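Aldehyde dehydrogenase (Bartonella henselae, PDB 3I44) probably oxidises aldehydes to the corresponding carboxylic acids with a nicotinamide cofactor, as other members of the aldehyde dehydrogenase family do. Local coordinates at residues Y383-P395 with I404-T416. The protein carries 1 engineered substitution. Residues are numbered along the deposited sequence; the frame is centred on the assembly and turned at random.
Sequences YYVRPTVFADVKP and IFGPVLSLLPFNT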
# COMPACT_ATOMS: atom_id res chain seq x y z
N TYR A 383 -33.62 12.12 13.82
CA TYR A 383 -33.43 11.14 12.75
C TYR A 383 -33.52 9.70 13.30
O TYR A 383 -32.60 8.90 13.17
CB TYR A 383 -32.08 11.40 12.06
CG TYR A 383 -31.87 12.88 11.71
CD1 TYR A 383 -32.84 13.60 10.99
CD2 TYR A 383 -30.74 13.57 12.15
CE1 TYR A 383 -32.67 14.98 10.72
CE2 TYR A 383 -30.57 14.92 11.88
CZ TYR A 383 -31.53 15.62 11.14
OH TYR A 383 -31.35 16.98 10.89
N TYR A 384 -34.67 9.37 13.89
CA TYR A 384 -34.87 8.05 14.50
C TYR A 384 -35.35 7.04 13.50
O TYR A 384 -36.36 7.28 12.80
CB TYR A 384 -35.87 8.15 15.64
CG TYR A 384 -35.36 9.02 16.76
CD1 TYR A 384 -34.40 8.55 17.65
CD2 TYR A 384 -35.83 10.31 16.94
CE1 TYR A 384 -33.93 9.34 18.68
CE2 TYR A 384 -35.35 11.12 17.97
CZ TYR A 384 -34.40 10.62 18.84
OH TYR A 384 -33.94 11.40 19.86
N VAL A 385 -34.61 5.94 13.41
CA VAL A 385 -34.92 4.86 12.51
C VAL A 385 -35.42 3.71 13.39
O VAL A 385 -34.90 3.47 14.48
CB VAL A 385 -33.67 4.44 11.69
CG1 VAL A 385 -33.98 3.24 10.78
CG2 VAL A 385 -33.14 5.61 10.84
N ARG A 386 -36.43 3.01 12.90
CA ARG A 386 -36.99 1.88 13.64
C ARG A 386 -36.10 0.66 13.49
O ARG A 386 -35.76 0.29 12.36
CB ARG A 386 -38.38 1.53 13.07
CG ARG A 386 -39.42 2.62 13.22
CD ARG A 386 -40.60 2.45 12.26
NE ARG A 386 -41.42 1.27 12.58
CZ ARG A 386 -42.30 0.73 11.75
NH1 ARG A 386 -42.50 1.24 10.54
NH2 ARG A 386 -43.02 -0.32 12.12
N PRO A 387 -35.78 -0.02 14.61
CA PRO A 387 -35.10 -1.30 14.46
C PRO A 387 -35.88 -2.23 13.54
O PRO A 387 -37.05 -2.54 13.80
CB PRO A 387 -35.06 -1.84 15.88
CG PRO A 387 -35.09 -0.67 16.74
CD PRO A 387 -35.90 0.38 16.01
N THR A 388 -35.25 -2.67 12.47
CA THR A 388 -35.94 -3.38 11.40
C THR A 388 -35.26 -4.71 11.09
O THR A 388 -34.03 -4.79 11.05
CB THR A 388 -35.98 -2.46 10.12
OG1 THR A 388 -36.67 -1.24 10.46
CG2 THR A 388 -36.66 -3.15 8.94
N VAL A 389 -36.07 -5.74 10.89
CA VAL A 389 -35.58 -7.05 10.50
C VAL A 389 -36.24 -7.50 9.19
O VAL A 389 -37.47 -7.49 9.08
CB VAL A 389 -35.83 -8.09 11.64
CG1 VAL A 389 -35.40 -9.48 11.23
CG2 VAL A 389 -35.10 -7.69 12.94
N PHE A 390 -35.42 -7.92 8.22
CA PHE A 390 -35.90 -8.62 7.03
C PHE A 390 -35.46 -10.07 7.06
O PHE A 390 -34.35 -10.36 7.52
CB PHE A 390 -35.33 -7.96 5.77
CG PHE A 390 -35.91 -6.61 5.46
CD1 PHE A 390 -37.12 -6.51 4.78
CD2 PHE A 390 -35.26 -5.45 5.86
CE1 PHE A 390 -37.67 -5.25 4.48
CE2 PHE A 390 -35.79 -4.20 5.57
CZ PHE A 390 -37.00 -4.10 4.87
N ALA A 391 -36.31 -10.97 6.55
CA ALA A 391 -36.00 -12.38 6.39
C ALA A 391 -36.26 -12.77 4.93
O ALA A 391 -36.81 -11.97 4.16
CB ALA A 391 -36.83 -13.26 7.35
N ASP A 392 -35.86 -13.99 4.56
CA ASP A 392 -35.91 -14.45 3.17
C ASP A 392 -35.26 -13.43 2.22
O ASP A 392 -35.80 -13.11 1.16
CB ASP A 392 -37.36 -14.74 2.79
CG ASP A 392 -38.05 -15.58 3.85
OD1 ASP A 392 -37.46 -16.63 4.20
OD2 ASP A 392 -39.13 -15.18 4.37
N VAL A 393 -34.10 -12.89 2.61
CA VAL A 393 -33.39 -11.93 1.78
C VAL A 393 -32.61 -12.74 0.77
O VAL A 393 -32.14 -13.84 1.06
CB VAL A 393 -32.46 -11.03 2.60
CG1 VAL A 393 -31.68 -10.08 1.66
CG2 VAL A 393 -33.27 -10.24 3.66
N LYS A 394 -32.53 -12.24 -0.45
CA LYS A 394 -31.85 -12.92 -1.54
C LYS A 394 -30.63 -12.08 -1.97
O LYS A 394 -30.66 -10.85 -1.81
CB LYS A 394 -32.79 -13.05 -2.74
CG LYS A 394 -34.07 -13.85 -2.49
CD LYS A 394 -33.80 -15.33 -2.50
CE LYS A 394 -35.05 -16.14 -2.14
NZ LYS A 394 -35.85 -16.39 -3.38
N PRO A 395 -29.59 -12.73 -2.52
CA PRO A 395 -28.34 -12.07 -2.93
C PRO A 395 -28.48 -10.86 -3.86
O PRO A 395 -27.61 -10.00 -3.86
CB PRO A 395 -27.56 -13.19 -3.64
CG PRO A 395 -28.05 -14.45 -3.03
CD PRO A 395 -29.54 -14.19 -2.80
N ILE A 404 -25.97 -0.29 4.76
CA ILE A 404 -27.13 0.51 5.11
C ILE A 404 -26.80 1.55 6.18
O ILE A 404 -27.29 2.68 6.11
CB ILE A 404 -28.30 -0.36 5.57
CG1 ILE A 404 -28.69 -1.35 4.47
CG2 ILE A 404 -29.51 0.50 6.06
CD1 ILE A 404 -29.62 -2.52 4.93
N PHE A 405 -25.97 1.18 7.17
CA PHE A 405 -25.60 2.12 8.23
C PHE A 405 -26.79 2.61 9.07
O PHE A 405 -26.81 3.73 9.53
CB PHE A 405 -24.78 3.30 7.66
CG PHE A 405 -23.35 3.34 8.16
CD1 PHE A 405 -22.87 4.42 8.85
CD2 PHE A 405 -22.51 2.25 7.97
CE1 PHE A 405 -21.55 4.45 9.33
CE2 PHE A 405 -21.19 2.27 8.43
CZ PHE A 405 -20.72 3.37 9.12
N GLY A 406 -27.79 1.75 9.24
CA GLY A 406 -28.91 1.99 10.14
C GLY A 406 -29.21 0.67 10.84
O GLY A 406 -28.58 -0.35 10.52
N PRO A 407 -30.18 0.66 11.78
CA PRO A 407 -30.49 -0.54 12.53
C PRO A 407 -31.35 -1.50 11.75
O PRO A 407 -32.52 -1.68 12.06
CB PRO A 407 -31.21 0.01 13.75
CG PRO A 407 -31.93 1.21 13.21
CD PRO A 407 -30.90 1.83 12.32
N VAL A 408 -30.73 -2.11 10.73
CA VAL A 408 -31.43 -2.91 9.77
C VAL A 408 -30.70 -4.24 9.53
O VAL A 408 -29.60 -4.29 9.01
CB VAL A 408 -31.59 -2.13 8.45
CG1 VAL A 408 -32.28 -2.99 7.38
CG2 VAL A 408 -32.36 -0.82 8.73
N LEU A 409 -31.34 -5.33 9.93
CA LEU A 409 -30.74 -6.66 9.81
C LEU A 409 -31.39 -7.43 8.68
O LEU A 409 -32.61 -7.37 8.53
CB LEU A 409 -30.97 -7.39 11.13
CG LEU A 409 -30.52 -8.84 11.22
CD1 LEU A 409 -29.00 -8.92 11.10
CD2 LEU A 409 -30.96 -9.46 12.54
N SER A 410 -30.58 -8.17 7.91
CA SER A 410 -31.06 -9.08 6.90
C SER A 410 -30.79 -10.55 7.26
O SER A 410 -29.63 -10.92 7.47
CB SER A 410 -30.40 -8.73 5.55
OG SER A 410 -30.74 -7.43 5.13
N LEU A 411 -31.83 -11.39 7.33
CA LEU A 411 -31.70 -12.84 7.59
C LEU A 411 -31.99 -13.64 6.35
O LEU A 411 -32.92 -13.30 5.58
CB LEU A 411 -32.70 -13.34 8.65
CG LEU A 411 -32.38 -13.22 10.13
CD1 LEU A 411 -32.10 -11.77 10.42
CD2 LEU A 411 -33.55 -13.75 10.99
N LEU A 412 -31.25 -14.72 6.20
CA LEU A 412 -31.53 -15.73 5.20
C LEU A 412 -30.93 -17.07 5.66
O LEU A 412 -30.02 -17.08 6.48
CB LEU A 412 -30.97 -15.33 3.85
CG LEU A 412 -29.52 -14.85 3.79
CD1 LEU A 412 -29.01 -15.13 2.40
CD2 LEU A 412 -29.35 -13.32 4.14
N PRO A 413 -31.47 -18.19 5.17
CA PRO A 413 -30.99 -19.50 5.58
C PRO A 413 -29.91 -20.08 4.68
O PRO A 413 -29.73 -19.63 3.55
CB PRO A 413 -32.24 -20.37 5.48
CG PRO A 413 -32.94 -19.82 4.28
CD PRO A 413 -32.67 -18.30 4.31
N PHE A 414 -29.19 -21.06 5.21
CA PHE A 414 -28.33 -21.89 4.37
C PHE A 414 -28.51 -23.35 4.77
O PHE A 414 -28.95 -23.64 5.87
CB PHE A 414 -26.86 -21.49 4.45
CG PHE A 414 -26.22 -21.76 5.77
CD1 PHE A 414 -25.62 -23.00 6.03
CD2 PHE A 414 -26.19 -20.79 6.76
CE1 PHE A 414 -25.02 -23.26 7.26
CE2 PHE A 414 -25.59 -21.03 7.99
CZ PHE A 414 -24.99 -22.26 8.24
N ASN A 415 -28.13 -24.24 3.85
CA ASN A 415 -28.25 -25.67 4.06
C ASN A 415 -26.93 -26.40 4.21
O ASN A 415 -26.87 -27.38 4.93
CB ASN A 415 -29.05 -26.28 2.92
CG ASN A 415 -30.50 -25.83 2.95
OD1 ASN A 415 -31.25 -26.17 3.87
ND2 ASN A 415 -30.90 -25.05 1.95
N THR A 416 -25.87 -25.94 3.54
CA THR A 416 -24.57 -26.58 3.68
C THR A 416 -23.48 -25.58 4.05
O THR A 416 -23.63 -24.34 3.89
CB THR A 416 -24.14 -27.24 2.37
OG1 THR A 416 -24.00 -26.23 1.38
CG2 THR A 416 -25.15 -28.30 1.91
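Two neighbouring parallel strands of a seven-stranded mixed sheet meet where T388, V389 and F390 of strand 388-391 pair with V408, L409 and S410 of strand 408-414; the axes of these short segments approach to 4.6 Å and are inclined by 20°. The bonding follows the parallel scheme, in which alternate residues of one strand reach two partners on the other: T388 N donates to P407 O and T388 O accepts from L409 N, then F390 N donates to L409 O at 2.9 Å, almost straight at 178°, and F390 O accepts from L411 N at 2.7 Å. V389 turns its backbone the other way, bonding to V369 and T370 of the antiparallel strand 367-370, the outermost within this chain. Past the last bridge D392 takes up positive phi and psi, and V393 N donates to L411 O at 3.2 Å. This is a beta-alpha-beta unit, with helix 398-401 in the connection between the strands.

Side chains sort by face. On that of T388, F390, V408 and S410, V408 CG1 lies at the edge of the F390 ring, 4.1 Å from F390 CE2, the methyl held anti to its backbone N (chi1 178°). V393 reaches the same side, with V393 CG2 placed 3.8 Å from S410 CB; I399 of the connecting helix touches F390, V393 and S410. On the other face V389 CG1 meets L411 CD1, and A323 of helix 316-329 packs against V389. Ahead of the strands, P407, the centre of an inverse gamma turn, sets its ring CD 3.7 Å from V385 CG1, while Y351 and I354 of helix 348-363 also touch V385. The buried hydroxyl of T388 is gripped twice, donating to R386 O from above the carbonyl plane and also bonding to G372 N.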